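Local coordinates for DNA ligase D 3'-phosphoesterase domain-containing protein (Methanocella paludicola, PDB 5DMP), which probably removes 3'-phosphate and related blocking groups from DNA ends, as an archaeal phosphoesterase of non-homologous end-joining repair, at residues K35-P41 with Y145-E149; Y82-R86 with T96-S100; E111-L115 with A152-V156. One frame throughout, in Å; residues are numbered along the deposited sequence.

Contact 1 (K35-P41 with Y145-E149); sequences KGPSLDP and YEDIE. With EDO (1,2-ethanediol), chain H.
D40 lies across the ring of Y145, its CA 3.8 Å from the ring centroid and 6° off the normal, a CH-pi contact over the face. With CG anti to the backbone N (chi1 -176°), the carboxylate of D40 stacks beside this contact near CD2 and CE2, its plane 20° from that of the ring, and OD1 accepts from K42 N. P41 follows at the phenol end, its CD 3.4 Å from Y145 CZ. A flat ring suits this place, its face receiving the CA-H of D40 and its phenol end the proline; an alanine here would probably leave D40 and P41 without the surface they rest on and residues 39-41 freer to shift. The tight part lies further along, where L39 pushes CD1 between I148 and the CB and O of E146, reaching I148 CB at 3.9 Å. Beside this leucine a water bridges the segments, accepting from L39 N and I148 N and donating to E146 O at 2.7 Å. E149 bends back at chi2 to set its carboxylate against P37. G36 has a positive phi that would jam a CB against the O of K35, which calls for glycine, and E149 would probably crowd it too. The outer side, with the K35 side chain and the carboxylate end of E146, is looser, and an ethanediol takes a hydrogen bond from D147 N. H141 stacks on Y145, P37 packs on F134 of strand 132-136, and P37 and I148 pack on W77 of strand 72-84, so the loop between strands 27-33 and 45-53 is joined to the start of helix 148-151.

Contact 2 (Y82-R86 with T96-S100); sequences YRNLR and TIEQS
I97 reaches from the first turn of its helix toward Y82, and the two side chains approach from opposite directions. Its CB lies 4.1 Å from N84 ND2 and equally near the tyrosine hydroxyl. The side chain then forks: CG2 stays by the hydroxyl, while CG1, anti to the backbone N (chi1 -163°), comes to 3.5 Å from Y82 OH. At the tip, CD1 touches Y82 CE1 at 3.9 Å and lies close to N84 CG. The choice of a branched aliphatic residue makes sense, as its two arms pack about the phenol end without asking for a polar partner; the hydroxyl itself is bonded to E23 O. N84 slides past the isoleucine, its ND2 coming 3.2 Å from I97 N, a pair of donors that cannot bond, and giving its hydrogen bond to M95 O instead. Its OD1 accepts from R86 N at 2.9 Å, making an Asx turn where the strand gives way to a 3-10 segment. Across from it, T96 and Q99 form a capping box: T96 OG1 receives Q99 N, and Q99 OE1 receives T96 N at 2.8 Å. S100 OG donates to T96 O at 2.9 Å, from the face of that carbonyl opposite S100 N, and so spends its proton inside the helix. It meets R86 by van der Waals contact, with R86 CD 3.7 Å from S100 OG, while R86 NH1 turns to Q103 and K105. Helix 97-103 is thus seated against the end of strand 72-84, with V108 of strand 105-111 and M24 of strand 16-24 beside I97.

Contact 3 (E111-L115 with A152-V156); sequences EGKKL and APDSV. With EDO (1,2-ethanediol), chain C; EDO (1,2-ethanediol), chain B.
The connection between strands 105-111 and 118-123 of the antiparallel sheet meets the loop that leaves helix 148-151, and K114 carries most of the junction. Its chain is fully extended beyond CG, which brings NZ to two backbone carbonyls: D154 O at 2.6 Å, with the donor tilted 17° from the carbonyl plane, and A152 O at 2.8 Å, approached from well above its plane. On the way, K114 CD passes A152 CB at 3.8 Å. The ammonium also bonds to W77 O and makes a cation-pi contact with the W77 ring. A long, flexible cation is apt where the residues after a helix present carbonyl oxygens that it can gather. Within the connection between the two strands a G112 N to L115 O bond of 2.9 Å makes a tight turn, and D78 of strand 72-84 accepts from K113 N and L115 N; V156 is bonded to V76 of the same strand. V156 puts CG2 3.5 Å from K113 CG, and the two side chains cross at about a right angle before K113 bends away at chi2 and chi3. An ethanediol, probably from the crystallisation liquor, donates to S155 O, its C1 3.5 Å from K114 CE.

Contact 3 lies at the surface, while contacts 1 and 2 are partly buried. All three lean on strand 72-84: contact 2 uses its C-terminal end, residues 82-84, and contacts 1 and 3 share W77. Contact 1 includes the start of helix 148-151 and contact 3 the residues just after its end, and the two meet at L115, whose CD1 packs on P37 CB at 3.7 Å. Contact 2, its centre about 22 Å from that of contact 3, is tied to it by the salt bridge from R83 NE to E111 OE2. The chemistry of the three differs with their place. Ring, proline and leucine packing with a bridging water joins contact 1, an aliphatic-to-phenol fit joins contact 2, and in contact 3 one ammonium group gathers backbone carbonyls.

Contact 1 (K35-P41 with Y145-E149)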
loop_
_atom_site.group_PDB
_atom_site.type_symbol
_atom_site.label_atom_id
_atom_site.label_comp_id
_atom_site.label_asym_id
_atom_site.label_seq_id
_atom_site.Cartn_x
_atom_site.Cartn_y
_atom_site.Cartn_z
ATOM N N LYS A 35 -4.727 -0.146 -9.534
ATOM C CA LYS A 35 -4.170 1.044 -10.237
ATOM C C LYS A 35 -3.161 1.795 -9.352
ATOM O O LYS A 35 -2.605 2.860 -9.713
ATOM C CB LYS A 35 -5.293 2.039 -10.586
ATOM C CG LYS A 35 -6.342 1.518 -11.594
ATOM C CD LYS A 35 -7.081 2.683 -12.281
ATOM C CE LYS A 35 -6.100 3.518 -13.130
ATOM N NZ LYS A 35 -6.319 5.009 -13.291
ATOM N N GLY A 36 -2.867 1.221 -8.203
ATOM C CA GLY A 36 -1.876 1.915 -7.328
ATOM C C GLY A 36 -2.450 3.112 -6.565
ATOM O O GLY A 36 -3.663 3.471 -6.728
ATOM N N PRO A 37 -1.634 3.736 -5.680
ATOM C CA PRO A 37 -2.121 4.819 -4.852
ATOM C C PRO A 37 -2.365 6.044 -5.733
ATOM O O PRO A 37 -1.755 6.145 -6.826
ATOM C CB PRO A 37 -0.953 5.117 -3.912
ATOM C CG PRO A 37 0.262 4.603 -4.627
ATOM C CD PRO A 37 -0.204 3.388 -5.395
ATOM N N SER A 38 -3.256 6.903 -5.271
ATOM C CA SER A 38 -3.394 8.209 -5.910
ATOM C C SER A 38 -3.115 9.267 -4.852
ATOM O O SER A 38 -3.510 9.122 -3.670
ATOM C CB SER A 38 -4.803 8.349 -6.550
ATOM O OG SER A 38 -5.001 9.697 -6.990
ATOM N N LEU A 39 -2.471 10.380 -5.265
ATOM C CA LEU A 39 -2.249 11.521 -4.356
ATOM C C LEU A 39 -3.485 12.373 -4.203
ATOM O O LEU A 39 -3.531 13.245 -3.318
ATOM C CB LEU A 39 -1.119 12.437 -4.940
ATOM C CG LEU A 39 0.207 11.718 -5.154
ATOM C CD1 LEU A 39 1.271 12.642 -5.815
ATOM C CD2 LEU A 39 0.699 11.194 -3.802
ATOM N N ASP A 40 -4.497 12.152 -5.073
ATOM C CA ASP A 40 -5.712 13.009 -5.104
ATOM C C ASP A 40 -6.780 12.432 -4.172
ATOM O O ASP A 40 -7.188 11.305 -4.395
ATOM C CB ASP A 40 -6.237 13.010 -6.549
ATOM C CG ASP A 40 -7.438 13.925 -6.748
ATOM O OD1 ASP A 40 -8.106 14.332 -5.780
ATOM O OD2 ASP A 40 -7.674 14.259 -7.923
ATOM N N PRO A 41 -7.190 13.147 -3.109
ATOM C CA PRO A 41 -8.206 12.713 -2.135
ATOM C C PRO A 41 -9.600 12.499 -2.712
ATOM O O PRO A 41 -10.417 11.972 -2.009
ATOM C CB PRO A 41 -8.278 13.824 -1.130
ATOM C CG PRO A 41 -7.689 15.030 -1.844
ATOM C CD PRO A 41 -6.688 14.522 -2.809
ATOM N N TYR A 145 -2.934 17.397 -9.268
ATOM C CA TYR A 145 -2.107 16.475 -8.503
ATOM C C TYR A 145 -1.227 15.737 -9.428
ATOM O O TYR A 145 -1.652 15.340 -10.514
ATOM C CB TYR A 145 -3.025 15.449 -7.836
ATOM C CG TYR A 145 -3.755 16.008 -6.684
ATOM C CD1 TYR A 145 -3.200 15.986 -5.396
ATOM C CD2 TYR A 145 -5.047 16.547 -6.854
ATOM C CE1 TYR A 145 -3.908 16.530 -4.312
ATOM C CE2 TYR A 145 -5.748 17.102 -5.801
ATOM C CZ TYR A 145 -5.177 17.096 -4.526
ATOM O OH TYR A 145 -5.909 17.597 -3.500
ATOM N N GLU A 146 0.018 15.570 -9.027
ATOM C CA GLU A 146 0.904 14.646 -9.693
ATOM C C GLU A 146 0.307 13.202 -9.835
ATOM O O GLU A 146 -0.373 12.727 -8.938
ATOM C CB GLU A 146 2.170 14.562 -8.845
ATOM C CG GLU A 146 3.397 14.040 -9.575
ATOM C CD GLU A 146 4.540 13.748 -8.618
ATOM O OE1 GLU A 146 5.428 12.961 -8.992
ATOM O OE2 GLU A 146 4.540 14.280 -7.485
ATOM N N ASP A 147 0.537 12.563 -10.983
ATOM C CA ASP A 147 0.301 11.146 -11.189
ATOM C C ASP A 147 1.572 10.460 -10.684
ATOM O O ASP A 147 2.586 10.380 -11.401
ATOM C CB ASP A 147 0.118 10.864 -12.665
ATOM C CG ASP A 147 -0.148 9.409 -12.968
ATOM O OD1 ASP A 147 0.280 8.488 -12.221
ATOM O OD2 ASP A 147 -0.763 9.165 -14.013
ATOM N N ILE A 148 1.534 9.993 -9.433
ATOM C CA ILE A 148 2.761 9.465 -8.789
ATOM C C ILE A 148 3.239 8.206 -9.538
ATOM O O ILE A 148 4.460 7.913 -9.629
ATOM C CB ILE A 148 2.509 9.194 -7.251
ATOM C CG1 ILE A 148 3.869 8.919 -6.529
ATOM C CG2 ILE A 148 1.461 8.066 -7.067
ATOM C CD1 ILE A 148 4.737 10.151 -6.492
ATOM N N GLU A 149 2.314 7.470 -10.137
ATOM C CA GLU A 149 2.732 6.244 -10.829
ATOM C C GLU A 149 3.547 6.544 -12.072
ATOM O O GLU A 149 4.398 5.763 -12.433
ATOM C CB GLU A 149 1.561 5.393 -11.253
ATOM C CG GLU A 149 1.039 4.539 -10.135
ATOM C CD GLU A 149 0.065 5.275 -9.282
ATOM O OE1 GLU A 149 -0.518 6.262 -9.810
ATOM O OE2 GLU A 149 -0.102 4.904 -8.076
HETATM C C1 EDO H . 1.399 13.938 -14.092
HETATM O O1 EDO H . 2.319 14.045 -12.999
HETATM C C2 EDO H . 2.137 13.207 -15.219
HETATM O O2 EDO H . 3.500 12.993 -14.815
HETATM O O HOH W 1 -1.160 10.235 -8.110
#

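Contact 2 (Y82-R86 with T96-S100)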
loop_
_atom_site.group_PDB
_atom_site.type_symbol
_atom_site.label_atom_id
_atom_site.label_comp_id
_atom_site.label_asym_id
_atom_site.label_seq_id
_atom_site.Cartn_x
_atom_site.Cartn_y
_atom_site.Cartn_z
ATOM N N TYR A 82 4.778 3.919 9.127
ATOM C CA TYR A 82 3.540 4.700 9.178
ATOM C C TYR A 82 3.184 4.962 10.617
ATOM O O TYR A 82 3.721 4.298 11.515
ATOM C CB TYR A 82 2.395 3.899 8.469
ATOM C CG TYR A 82 1.930 2.677 9.228
ATOM C CD1 TYR A 82 0.870 2.772 10.137
ATOM C CD2 TYR A 82 2.525 1.408 8.999
ATOM C CE1 TYR A 82 0.396 1.656 10.815
ATOM C CE2 TYR A 82 2.077 0.283 9.704
ATOM C CZ TYR A 82 1.052 0.401 10.588
ATOM O OH TYR A 82 0.632 -0.706 11.251
ATOM N N ARG A 83 2.279 5.904 10.839
ATOM C CA ARG A 83 1.794 6.219 12.171
ATOM C C ARG A 83 0.283 6.029 12.125
ATOM O O ARG A 83 -0.392 6.374 11.140
ATOM C CB ARG A 83 2.075 7.714 12.562
ATOM C CG ARG A 83 3.537 8.084 12.582
ATOM C CD ARG A 83 3.718 9.522 13.074
ATOM N NE ARG A 83 3.851 10.530 11.990
ATOM C CZ ARG A 83 2.901 11.380 11.761
ATOM N NH1 ARG A 83 1.752 11.290 12.472
ATOM N NH2 ARG A 83 3.086 12.348 10.856
ATOM N N ASN A 84 -0.267 5.512 13.220
ATOM C CA ASN A 84 -1.701 5.255 13.248
ATOM C C ASN A 84 -2.401 6.553 13.729
ATOM O O ASN A 84 -2.284 6.903 14.913
ATOM C CB ASN A 84 -1.959 4.151 14.271
ATOM C CG ASN A 84 -3.448 3.946 14.515
ATOM O OD1 ASN A 84 -4.307 4.484 13.787
ATOM N ND2 ASN A 84 -3.754 3.134 15.506
ATOM N N LEU A 85 -3.142 7.237 12.842
ATOM C CA LEU A 85 -3.786 8.504 13.211
ATOM C C LEU A 85 -4.915 8.274 14.224
ATOM O O LEU A 85 -5.299 9.220 14.940
ATOM C CB LEU A 85 -4.328 9.218 11.959
ATOM C CG LEU A 85 -3.164 9.725 11.076
ATOM C CD1 LEU A 85 -3.684 10.260 9.778
ATOM C CD2 LEU A 85 -2.354 10.766 11.820
ATOM N N ARG A 86 -5.461 7.058 14.257
ATOM C CA ARG A 86 -6.607 6.782 15.158
ATOM C C ARG A 86 -6.255 6.650 16.636
ATOM O O ARG A 86 -7.163 6.505 17.462
ATOM C CB ARG A 86 -7.476 5.620 14.647
ATOM C CG ARG A 86 -8.102 5.982 13.294
ATOM C CD ARG A 86 -9.096 4.975 12.802
ATOM N NE ARG A 86 -10.322 5.129 13.597
ATOM C CZ ARG A 86 -11.270 4.202 13.760
ATOM N NH1 ARG A 86 -11.197 3.012 13.168
ATOM N NH2 ARG A 86 -12.343 4.507 14.521
ATOM N N THR A 96 -6.376 1.181 18.341
ATOM C CA THR A 96 -5.052 0.641 17.929
ATOM C C THR A 96 -5.158 0.260 16.448
ATOM O O THR A 96 -6.240 0.308 15.878
ATOM C CB THR A 96 -4.702 -0.634 18.717
ATOM O OG1 THR A 96 -5.678 -1.641 18.411
ATOM C CG2 THR A 96 -4.742 -0.329 20.212
ATOM N N ILE A 97 -4.041 -0.068 15.794
ATOM C CA ILE A 97 -4.091 -0.409 14.390
ATOM C C ILE A 97 -4.871 -1.707 14.188
ATOM O O ILE A 97 -5.641 -1.844 13.233
ATOM C CB ILE A 97 -2.638 -0.434 13.757
ATOM C CG1 ILE A 97 -2.694 -0.375 12.198
ATOM C CG2 ILE A 97 -1.865 -1.694 14.223
ATOM C CD1 ILE A 97 -3.313 0.928 11.614
ATOM N N GLU A 98 -4.692 -2.679 15.115
ATOM C CA GLU A 98 -5.449 -3.910 15.028
ATOM C C GLU A 98 -6.942 -3.680 15.219
ATOM O O GLU A 98 -7.751 -4.243 14.475
ATOM C CB GLU A 98 -4.887 -5.009 15.991
ATOM C CG GLU A 98 -3.423 -5.430 15.741
ATOM C CD GLU A 98 -2.382 -4.479 16.359
ATOM O OE1 GLU A 98 -2.737 -3.494 17.084
ATOM O OE2 GLU A 98 -1.162 -4.716 16.103
ATOM N N GLN A 99 -7.318 -2.841 16.184
ATOM C CA GLN A 99 -8.758 -2.468 16.372
ATOM C C GLN A 99 -9.301 -1.742 15.147
ATOM O O GLN A 99 -10.433 -2.009 14.702
ATOM C CB GLN A 99 -8.960 -1.530 17.559
ATOM C CG GLN A 99 -8.636 -2.189 18.868
ATOM C CD GLN A 99 -8.719 -1.256 20.041
ATOM O OE1 GLN A 99 -8.327 -0.073 19.985
ATOM N NE2 GLN A 99 -9.187 -1.811 21.161
ATOM N N SER A 100 -8.489 -0.816 14.611
ATOM C CA SER A 100 -8.820 -0.195 13.309
ATOM C C SER A 100 -9.071 -1.201 12.195
ATOM O O SER A 100 -10.076 -1.089 11.451
ATOM C CB SER A 100 -7.689 0.796 12.892
ATOM O OG SER A 100 -7.583 1.827 13.872
#

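Contact 3 (E111-L115 with A152-V156)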
loop_
_atom_site.group_PDB
_atom_site.type_symbol
_atom_site.label_atom_id
_atom_site.label_comp_id
_atom_site.label_asym_id
_atom_site.label_seq_id
_atom_site.Cartn_x
_atom_site.Cartn_y
_atom_site.Cartn_z
ATOM N N GLU A 111 4.813 7.287 5.921
ATOM C CA GLU A 111 6.128 7.939 5.835
ATOM C C GLU A 111 6.993 7.160 4.848
ATOM O O GLU A 111 7.885 6.346 5.208
ATOM C CB GLU A 111 6.777 7.912 7.227
ATOM C CG GLU A 111 5.901 8.632 8.263
ATOM C CD GLU A 111 6.214 8.263 9.713
ATOM O OE1 GLU A 111 6.310 7.042 10.075
ATOM O OE2 GLU A 111 6.327 9.203 10.525
ATOM N N GLY A 112 6.728 7.385 3.586
ATOM C CA GLY A 112 7.454 6.728 2.535
ATOM C C GLY A 112 8.410 7.695 1.813
ATOM O O GLY A 112 8.572 8.891 2.224
ATOM N N LYS A 113 8.985 7.231 0.712
ATOM C CA LYS A 113 9.757 8.087 -0.173
ATOM C C LYS A 113 8.852 8.647 -1.257
ATOM O O LYS A 113 9.113 9.756 -1.758
ATOM C CB LYS A 113 10.926 7.339 -0.826
ATOM C CG LYS A 113 11.824 6.624 0.188
ATOM C CD LYS A 113 12.699 7.586 0.991
ATOM C CE LYS A 113 14.154 7.509 0.533
ATOM N NZ LYS A 113 14.828 8.789 0.870
ATOM N N LYS A 114 7.803 7.920 -1.631
ATOM C CA LYS A 114 6.921 8.406 -2.681
ATOM C C LYS A 114 5.607 8.943 -2.119
ATOM O O LYS A 114 5.070 9.976 -2.600
ATOM C CB LYS A 114 6.659 7.385 -3.778
ATOM C CG LYS A 114 7.978 6.949 -4.522
ATOM C CD LYS A 114 7.659 5.907 -5.566
ATOM C CE LYS A 114 8.962 5.381 -6.245
ATOM N NZ LYS A 114 8.635 4.215 -7.113
ATOM N N LEU A 115 5.055 8.224 -1.152
ATOM C CA LEU A 115 3.830 8.636 -0.447
ATOM C C LEU A 115 4.179 9.145 0.917
ATOM O O LEU A 115 4.914 8.488 1.683
ATOM C CB LEU A 115 2.869 7.429 -0.314
ATOM C CG LEU A 115 2.314 6.684 -1.513
ATOM C CD1 LEU A 115 1.156 5.827 -1.013
ATOM C CD2 LEU A 115 1.826 7.740 -2.553
ATOM N N ALA A 152 6.988 8.510 -10.844
ATOM C CA ALA A 152 7.998 7.793 -10.016
ATOM C C ALA A 152 7.803 6.318 -10.135
ATOM O O ALA A 152 7.314 5.664 -9.178
ATOM C CB ALA A 152 7.940 8.263 -8.564
ATOM N N PRO A 153 8.194 5.761 -11.305
ATOM C CA PRO A 153 7.828 4.412 -11.620
ATOM C C PRO A 153 8.804 3.372 -11.124
ATOM O O PRO A 153 8.496 2.200 -11.200
ATOM C CB PRO A 153 7.761 4.414 -13.180
ATOM C CG PRO A 153 8.705 5.531 -13.591
ATOM C CD PRO A 153 8.763 6.506 -12.472
ATOM N N ASP A 154 9.977 3.786 -10.615
ATOM C CA ASP A 154 11.084 2.835 -10.443
ATOM C C ASP A 154 11.335 2.418 -8.982
ATOM O O ASP A 154 10.765 3.000 -8.055
ATOM C CB ASP A 154 12.397 3.303 -11.152
ATOM C CG ASP A 154 12.160 3.556 -12.640
ATOM O OD1 ASP A 154 11.338 2.799 -13.241
ATOM O OD2 ASP A 154 12.712 4.570 -13.164
ATOM N N SER A 155 12.204 1.428 -8.820
ATOM C CA SER A 155 12.451 0.854 -7.459
ATOM C C SER A 155 13.009 1.887 -6.512
ATOM O O SER A 155 14.006 2.571 -6.805
ATOM C CB SER A 155 13.384 -0.378 -7.542
ATOM O OG SER A 155 13.857 -0.707 -6.275
ATOM N N VAL A 156 12.384 1.963 -5.343
ATOM C CA VAL A 156 12.874 2.810 -4.244
ATOM C C VAL A 156 14.147 2.179 -3.667
ATOM O O VAL A 156 14.979 2.883 -3.078
ATOM C CB VAL A 156 11.720 3.007 -3.202
ATOM C CG1 VAL A 156 11.511 1.806 -2.306
ATOM C CG2 VAL A 156 11.909 4.242 -2.408
HETATM C C1 EDO C . 12.253 6.127 -7.083
HETATM O O1 EDO C . 12.663 6.438 -5.733
HETATM C C2 EDO C . 13.477 5.670 -7.861
HETATM O O2 EDO C . 14.518 5.507 -6.897
HETATM C C1 EDO B . 9.624 0.118 -17.101
HETATM O O1 EDO B . 10.279 -1.171 -17.340
HETATM C C2 EDO B . 8.734 0.129 -15.859
HETATM O O2 EDO B . 9.471 0.257 -14.613
#